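Local coordinates for protein lovastatin nonaketide synthase mokA (PDB 6AD3) that carries out, as a multidomain polyketide synthase, the iterative nine-step assembly of the lovastatin (monacolin K) polyketide, this chain being its condensation domain, at residues Ala85-Gln89 against Tyr206-Val210; Ala121-His126 against Glu222-Leu226; Pro237-Leu242 against Ala364-Phe369. The protein carries 1 engineered substitution. All blocks are in the same frame, centred on the assembly; numbering follows the deposited sequence.

Contact 1 (Ala85-Gln89 against Tyr206-Val210); sequences AWRLQ and YHRFV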
# COMPACT_ATOMS: atom_id res chain seq x y z
N ALA A 85 2.94 -9.55 8.75
CA ALA A 85 1.54 -9.21 8.67
C ALA A 85 0.69 -10.09 9.60
O ALA A 85 -0.23 -9.61 10.25
CB ALA A 85 1.09 -9.33 7.23
N TRP A 86 1.02 -11.37 9.70
CA TRP A 86 0.32 -12.27 10.62
C TRP A 86 0.49 -11.79 12.07
O TRP A 86 -0.48 -11.76 12.85
CB TRP A 86 0.86 -13.68 10.43
CG TRP A 86 0.41 -14.66 11.47
CD1 TRP A 86 1.21 -15.38 12.31
CD2 TRP A 86 -0.94 -15.04 11.78
NE1 TRP A 86 0.45 -16.21 13.10
CE2 TRP A 86 -0.87 -16.01 12.81
CE3 TRP A 86 -2.19 -14.61 11.33
CZ2 TRP A 86 -2.02 -16.56 13.40
CZ3 TRP A 86 -3.34 -15.18 11.90
CH2 TRP A 86 -3.24 -16.15 12.93
N ARG A 87 1.69 -11.30 12.41
CA ARG A 87 1.89 -10.80 13.77
C ARG A 87 1.06 -9.56 14.02
O ARG A 87 0.52 -9.39 15.11
CB ARG A 87 3.35 -10.49 14.03
CG ARG A 87 4.26 -11.69 13.95
CD ARG A 87 5.69 -11.30 14.29
NE ARG A 87 6.66 -12.27 13.78
CZ ARG A 87 7.06 -13.36 14.42
NH1 ARG A 87 6.52 -13.70 15.58
NH2 ARG A 87 7.96 -14.16 13.87
N LEU A 88 0.94 -8.68 13.01
CA LEU A 88 0.07 -7.50 13.15
C LEU A 88 -1.35 -7.97 13.36
O LEU A 88 -2.09 -7.40 14.16
CB LEU A 88 0.14 -6.57 11.92
CG LEU A 88 1.45 -5.85 11.61
CD1 LEU A 88 1.42 -5.17 10.23
CD2 LEU A 88 1.77 -4.84 12.69
N GLN A 89 -1.78 -8.95 12.57
CA GLN A 89 -3.18 -9.38 12.63
C GLN A 89 -3.48 -9.98 14.00
O GLN A 89 -4.53 -9.70 14.62
CB GLN A 89 -3.46 -10.42 11.54
CG GLN A 89 -4.77 -11.15 11.74
CD GLN A 89 -5.14 -12.06 10.57
OE1 GLN A 89 -5.59 -13.19 10.78
NE2 GLN A 89 -5.16 -11.48 9.35
N TYR A 206 -9.41 -8.47 -1.10
CA TYR A 206 -8.38 -9.43 -0.72
C TYR A 206 -7.97 -9.30 0.72
O TYR A 206 -7.80 -8.20 1.27
CB TYR A 206 -7.15 -9.35 -1.62
CG TYR A 206 -6.50 -7.99 -1.71
CD1 TYR A 206 -6.97 -7.03 -2.59
CD2 TYR A 206 -5.31 -7.71 -1.00
CE1 TYR A 206 -6.32 -5.81 -2.73
CE2 TYR A 206 -4.66 -6.51 -1.15
CZ TYR A 206 -5.17 -5.56 -1.98
OH TYR A 206 -4.52 -4.37 -2.11
N HIS A 207 -7.81 -10.47 1.34
CA HIS A 207 -7.04 -10.58 2.56
C HIS A 207 -5.62 -10.14 2.27
O HIS A 207 -5.10 -10.34 1.17
CB HIS A 207 -7.06 -12.00 3.10
CG HIS A 207 -6.45 -12.13 4.46
ND1 HIS A 207 -7.18 -12.09 5.63
CD2 HIS A 207 -5.17 -12.31 4.82
CE1 HIS A 207 -6.37 -12.20 6.65
NE2 HIS A 207 -5.14 -12.31 6.19
N ARG A 208 -4.99 -9.53 3.29
CA ARG A 208 -3.60 -9.06 3.18
C ARG A 208 -2.66 -10.11 2.62
O ARG A 208 -1.76 -9.78 1.88
CB ARG A 208 -3.12 -8.63 4.56
CG ARG A 208 -1.63 -8.29 4.70
CD ARG A 208 -1.28 -6.96 4.11
NE ARG A 208 -1.28 -6.96 2.65
CZ ARG A 208 -1.13 -5.88 1.90
NH1 ARG A 208 -0.99 -4.70 2.46
NH2 ARG A 208 -1.13 -5.96 0.58
N PHE A 209 -2.82 -11.37 3.02
CA PHE A 209 -1.83 -12.36 2.72
C PHE A 209 -1.74 -12.72 1.22
O PHE A 209 -0.77 -13.39 0.82
CB PHE A 209 -2.09 -13.65 3.50
CG PHE A 209 -1.90 -13.57 4.99
CD1 PHE A 209 -1.38 -12.44 5.59
CD2 PHE A 209 -2.32 -14.62 5.80
CE1 PHE A 209 -1.32 -12.34 6.94
CE2 PHE A 209 -2.25 -14.51 7.17
CZ PHE A 209 -1.70 -13.40 7.74
N VAL A 210 -2.75 -12.38 0.42
CA VAL A 210 -2.87 -12.89 -0.97
C VAL A 210 -2.78 -11.83 -2.05
O VAL A 210 -2.85 -12.17 -3.23
CB VAL A 210 -4.12 -13.76 -1.21
CG1 VAL A 210 -4.10 -14.95 -0.23
CG2 VAL A 210 -5.40 -12.94 -1.02

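Contact 2 (Ala121-His126 against Glu222-Leu226); sequences AVLRRH and EASQL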
# COMPACT_ATOMS: atom_id res chain seq x y z
N ALA A 121 -10.50 -18.71 -14.25
CA ALA A 121 -9.24 -19.16 -14.80
C ALA A 121 -8.07 -18.47 -14.12
O ALA A 121 -7.06 -19.13 -13.84
CB ALA A 121 -9.18 -18.94 -16.30
N VAL A 122 -8.27 -17.22 -13.70
CA VAL A 122 -7.26 -16.50 -12.91
C VAL A 122 -7.10 -17.17 -11.56
O VAL A 122 -5.96 -17.45 -11.13
CB VAL A 122 -7.62 -15.01 -12.70
CG1 VAL A 122 -6.65 -14.35 -11.76
CG2 VAL A 122 -7.65 -14.26 -14.03
N LEU A 123 -8.23 -17.55 -10.94
CA LEU A 123 -8.18 -18.27 -9.67
C LEU A 123 -7.43 -19.61 -9.77
O LEU A 123 -6.68 -19.98 -8.88
CB LEU A 123 -9.59 -18.48 -9.13
CG LEU A 123 -10.37 -17.27 -8.65
CD1 LEU A 123 -11.74 -17.71 -8.13
CD2 LEU A 123 -9.66 -16.47 -7.57
N ARG A 124 -7.69 -20.36 -10.83
CA ARG A 124 -7.02 -21.62 -11.08
C ARG A 124 -5.53 -21.48 -11.38
O ARG A 124 -4.72 -22.33 -10.94
CB ARG A 124 -7.69 -22.33 -12.25
CG ARG A 124 -6.98 -23.55 -12.74
CD ARG A 124 -7.94 -24.39 -13.59
NE ARG A 124 -8.70 -23.56 -14.54
CZ ARG A 124 -9.98 -23.19 -14.39
NH1 ARG A 124 -10.71 -23.59 -13.35
NH2 ARG A 124 -10.53 -22.41 -15.31
N ARG A 125 -5.15 -20.44 -12.13
CA ARG A 125 -3.75 -20.26 -12.55
C ARG A 125 -2.79 -20.10 -11.41
O ARG A 125 -1.61 -20.50 -11.53
CB ARG A 125 -3.62 -19.02 -13.49
CG ARG A 125 -3.78 -19.39 -14.96
CD ARG A 125 -4.01 -18.15 -15.81
NE ARG A 125 -2.89 -17.22 -15.72
CZ ARG A 125 -1.72 -17.41 -16.32
NH1 ARG A 125 -1.54 -18.44 -17.17
NH2 ARG A 125 -0.81 -16.49 -16.21
N HIS A 126 -3.21 -19.36 -10.39
CA HIS A 126 -2.30 -18.89 -9.36
C HIS A 126 -2.52 -19.61 -8.04
O HIS A 126 -3.57 -19.49 -7.40
CB HIS A 126 -2.48 -17.38 -9.17
CG HIS A 126 -2.11 -16.59 -10.37
ND1 HIS A 126 -3.03 -16.24 -11.34
CD2 HIS A 126 -0.90 -16.33 -10.89
CE1 HIS A 126 -2.39 -15.64 -12.34
NE2 HIS A 126 -1.10 -15.65 -12.06
N GLU A 222 -5.04 -9.81 -16.50
CA GLU A 222 -5.25 -11.20 -16.88
C GLU A 222 -6.69 -11.46 -17.26
O GLU A 222 -6.96 -12.09 -18.28
CB GLU A 222 -4.79 -12.16 -15.80
CG GLU A 222 -3.25 -12.25 -15.68
CD GLU A 222 -2.76 -13.51 -14.94
OE1 GLU A 222 -1.54 -13.68 -14.89
OE2 GLU A 222 -3.56 -14.38 -14.56
N ALA A 223 -7.62 -10.92 -16.48
CA ALA A 223 -9.04 -11.13 -16.72
C ALA A 223 -9.50 -10.48 -18.04
O ALA A 223 -10.20 -11.11 -18.82
CB ALA A 223 -9.85 -10.57 -15.57
N SER A 224 -8.96 -9.30 -18.33
CA SER A 224 -9.24 -8.61 -19.58
C SER A 224 -8.76 -9.43 -20.77
O SER A 224 -9.49 -9.58 -21.78
CB SER A 224 -8.53 -7.25 -19.59
OG SER A 224 -8.74 -6.56 -20.83
N GLN A 225 -7.50 -9.86 -20.71
CA GLN A 225 -6.93 -10.62 -21.82
C GLN A 225 -7.72 -11.90 -22.02
O GLN A 225 -8.05 -12.26 -23.15
CB GLN A 225 -5.47 -10.93 -21.56
CG GLN A 225 -4.56 -9.76 -21.75
CD GLN A 225 -3.16 -10.12 -21.49
OE1 GLN A 225 -2.40 -10.44 -22.42
NE2 GLN A 225 -2.81 -10.16 -20.22
N LEU A 226 -8.03 -12.61 -20.93
CA LEU A 226 -8.75 -13.89 -21.05
C LEU A 226 -10.14 -13.68 -21.62
O LEU A 226 -10.54 -14.35 -22.56
CB LEU A 226 -8.86 -14.58 -19.71
CG LEU A 226 -7.58 -15.26 -19.23
CD1 LEU A 226 -7.64 -15.53 -17.75
CD2 LEU A 226 -7.26 -16.54 -20.00

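Contact 3 (Pro237-Leu242 against Ala364-Phe369); sequences PQFADL and AGMGFF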
# COMPACT_ATOMS: atom_id res chain seq x y z
N PRO A 237 4.66 -17.82 -12.54
CA PRO A 237 5.52 -17.74 -11.38
C PRO A 237 4.71 -17.78 -10.09
O PRO A 237 3.93 -16.89 -9.81
CB PRO A 237 6.24 -16.40 -11.56
CG PRO A 237 5.34 -15.60 -12.40
CD PRO A 237 4.60 -16.55 -13.29
N GLN A 238 4.86 -18.85 -9.33
CA GLN A 238 3.97 -19.05 -8.23
C GLN A 238 4.54 -18.39 -6.97
O GLN A 238 5.77 -18.42 -6.72
CB GLN A 238 3.74 -20.54 -7.99
CG GLN A 238 3.14 -21.26 -9.21
CD GLN A 238 1.72 -20.89 -9.46
OE1 GLN A 238 1.10 -20.13 -8.67
NE2 GLN A 238 1.13 -21.50 -10.49
N PHE A 239 3.64 -17.93 -6.09
CA PHE A 239 4.04 -17.11 -4.94
C PHE A 239 5.00 -17.83 -4.02
O PHE A 239 6.02 -17.28 -3.64
CB PHE A 239 2.80 -16.67 -4.16
CG PHE A 239 3.12 -15.84 -2.98
CD1 PHE A 239 3.59 -14.55 -3.16
CD2 PHE A 239 3.24 -16.42 -1.74
CE1 PHE A 239 3.96 -13.76 -2.06
CE2 PHE A 239 3.57 -15.65 -0.62
CZ PHE A 239 3.93 -14.32 -0.79
N ALA A 240 4.70 -19.08 -3.66
CA ALA A 240 5.55 -19.78 -2.68
C ALA A 240 6.96 -19.93 -3.18
O ALA A 240 7.90 -19.86 -2.39
CB ALA A 240 4.96 -21.13 -2.33
N ASP A 241 7.11 -20.25 -4.47
CA ASP A 241 8.44 -20.37 -5.08
C ASP A 241 9.24 -19.07 -4.91
O ASP A 241 10.38 -19.06 -4.41
CB ASP A 241 8.31 -20.76 -6.56
CG ASP A 241 7.71 -22.17 -6.73
OD1 ASP A 241 7.98 -23.00 -5.87
OD2 ASP A 241 7.00 -22.45 -7.72
N LEU A 242 8.61 -17.95 -5.22
CA LEU A 242 9.28 -16.66 -5.11
C LEU A 242 9.55 -16.30 -3.66
O LEU A 242 10.63 -15.77 -3.34
CB LEU A 242 8.46 -15.57 -5.80
CG LEU A 242 8.39 -15.68 -7.30
CD1 LEU A 242 7.40 -14.67 -7.86
CD2 LEU A 242 9.76 -15.50 -7.93
N ALA A 364 5.05 -10.38 -12.82
CA ALA A 364 3.88 -11.12 -13.35
C ALA A 364 3.14 -11.92 -12.27
O ALA A 364 1.98 -12.26 -12.44
CB ALA A 364 4.33 -12.04 -14.47
N GLY A 365 3.78 -12.13 -11.15
CA GLY A 365 3.25 -13.00 -10.11
C GLY A 365 2.07 -12.35 -9.35
O GLY A 365 1.92 -11.13 -9.32
N MET A 366 1.29 -13.19 -8.71
CA MET A 366 0.26 -12.75 -7.80
C MET A 366 0.73 -12.98 -6.36
O MET A 366 1.45 -13.93 -6.08
CB MET A 366 -1.04 -13.54 -8.04
CG MET A 366 -1.59 -13.47 -9.44
SD MET A 366 -2.11 -11.79 -9.89
CE MET A 366 -2.91 -12.13 -11.46
N GLY A 367 0.28 -12.11 -5.47
CA GLY A 367 0.43 -12.28 -4.05
C GLY A 367 0.89 -10.99 -3.39
O GLY A 367 0.75 -9.89 -3.96
N PHE A 368 1.35 -11.12 -2.15
CA PHE A 368 1.66 -9.98 -1.30
C PHE A 368 3.17 -9.75 -1.28
O PHE A 368 3.89 -10.43 -0.56
CB PHE A 368 1.13 -10.22 0.12
CG PHE A 368 1.55 -9.20 1.12
CD1 PHE A 368 1.68 -7.87 0.78
CD2 PHE A 368 1.79 -9.57 2.45
CE1 PHE A 368 1.97 -6.91 1.73
CE2 PHE A 368 2.10 -8.61 3.40
CZ PHE A 368 2.22 -7.28 3.03
N PHE A 369 3.64 -8.88 -2.17
CA PHE A 369 5.09 -8.62 -2.35
C PHE A 369 5.49 -7.28 -1.78
O PHE A 369 6.65 -7.07 -1.50
CB PHE A 369 5.47 -8.63 -3.81
CG PHE A 369 5.42 -10.00 -4.43
CD1 PHE A 369 6.50 -10.86 -4.31
CD2 PHE A 369 4.28 -10.46 -5.08
CE1 PHE A 369 6.47 -12.11 -4.92
CE2 PHE A 369 4.25 -11.70 -5.68
CZ PHE A 369 5.35 -12.52 -5.63
O HOH W 1 3.88 -14.96 -7.46

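Contact 1 (Ala85-Gln89 against Tyr206-Val210)
Phe209 puts the far end of its ring against helix 80-91, where it meets Ala85 and Trp86. Its CB lies well back from the helix. CG is anti to the carbonyl carbon (chi1 -68°), and this brings the ring up to the helix. Along one side of the ring, CE1 comes 3.7 Å from Trp86 N and 3.9 Å from Ala85 CB. At the tip, CZ is 3.7 Å from both CA and CB of Trp86. On the other side, CE2 is 4.2 Å from Trp86 CE3. Ala85 CB and Trp86 CA sit at the edge of the Phe209 ring, near its plane. His207 covers one face, its NE2 above the ring centre; Phe133 also meets this ring.

These loop residues begin the sequence His-Arg-x-x-x-Asp-Gly, which includes Asp212. It corresponds to the His-His-x-x-x-Asp-Gly signature of condensation domains. Arg208 stands where the second histidine of that signature is usual. The loop follows strand 199-206 and leads into helix 213-227.

Gln89 approaches His207 with its chain extended, the amide plane turned 77° from the imidazole. Its NE2 lies at the ring edge, 3.0 Å from His207 CE1 and 3.3 Å from His207 NE2. Arg208 touches the helix through its aliphatic part, with CG 3.9 Å from Ala85 CB. Its chain then bends at chi2 and chi3. The guanidinium is held by a salt bridge from NH1 to Glu462 and a hydrogen bond from NH2 to Gly211 O. Trp86 NE1 donates to Ala142 O, which fixes the indole while its CB and CE3 pack on Phe209.

Contact 2 (Ala121-His126 against Glu222-Leu226)
Arg125 and Glu222 join two steeply crossed helices, 112-125 and 213-227. Both belong to the N-terminal half of the chloramphenicol acetyltransferase-like fold of condensation domains. The short segments pass 10.7 Å apart. Their N-to-C directions make an angle of 121°, so the pairing is closer to antiparallel than to parallel.

Apolar contacts come from three side chains, Ala121, Val122 and Leu226, together with the CB of Glu222. Val122 CG2 makes most of the apolar contact. It lies 4.0 Å from Glu222 CB and 3.9 Å from Leu226 CD1. The same Leu226 methyl also reaches Ala121 CB, at 4.0 Å. CG2 of Val122 is anti to its own carbonyl carbon, which points this branch at the opposing helix. Leu119 and Ala118, one turn earlier on helix 112-125, extend the packing onto Ala223 and Leu226.

The charged part is a salt bridge at the end of helix 112-125. Glu222 has its CG anti to the carbonyl carbon and an extended chain. It and Arg125 come from opposite directions, and the guanidinium presents its NE and NH2 edge to the carboxylate. Arg125 NH2 donates to Glu222 OE1 over 3.2 Å in a nearly straight bond (169°). The two flat groups are not coplanar: their planes are 64° apart, and OE1 is met from above the carboxylate plane. Arg125 NE pairs with OE2 as well, although the position of OE2 is less sure. Arg125 NH1 turns to a second partner, the backbone oxygen of Asp233. Glu222 is buried, so this pairing probably offsets its charge.

His126 is the first residue past the helix, and its imidazole edge is turned toward the same carboxylate. His126 ND1 turns back to its own helix and donates to Val122 O at 3.2 Å.

Contact 3 (Pro237-Leu242 against Ala364-Phe369)
Phe239 and Phe369 form the tight part of this contact, an edge-to-face (T-shaped) pair. The edge of Phe239 points at the face of Phe369, with centroids 5.2 Å apart and planes at 70°. The closest atoms are Phe239 CD1 and Phe369 CZ, at 3.6 Å. Phe239 has CG anti to the backbone N (chi1 -180°), which carries its ring to the 364-369 loop. There CE1 comes 3.7 Å from Phe368 O, at the ring edge. Leu242 closes the group with CD1 3.7 Å from Phe369 CZ. Gly367 CA lies 4.0 Å from Phe239 CD1. That nearness and the backbone angles (phi 135°) call for glycine, since a CB would strike Phe239 and the preceding carbonyl O.

The other end is looser, at exposed Ala364. Pro237 CG lies 4.0 Å from Gly365 CA and 4.2 Å from Ala364 CB. Between the two ends a water donates to Pro237 O and Met366 O, each 3.0 Å from it.

The loop follows helix 360-364 and leads into strand 371-377. The Met366 side chain packs against helix 213-227, whose Thr215 OG1 hydrogen-bonds Gly367 O, while Phe239 rests against Gln82 of helix 80-91.

Contact 3 lies between the other two and touches both. Its centre is about 15 Å from that of contact 1 and 14 Å from that of contact 2. Contacts 1 and 2 do not touch: their centres are 23 Å apart. On one side, Arg208 makes a cation-pi contact with Phe368, its CZ 3.3 Å from Phe368 CE1. On the other, Gln238 NE2 probably bonds Arg125 O at 3.1 Å, and Met366 CE reaches Glu222 CD at 3.7 Å. The signature loop of contact 1 leads into helix 213-227, which carries Glu222. Asp212 of that signature bonds Phe369 N, tying contact 3 to the region that corresponds to the active site of related condensation domains.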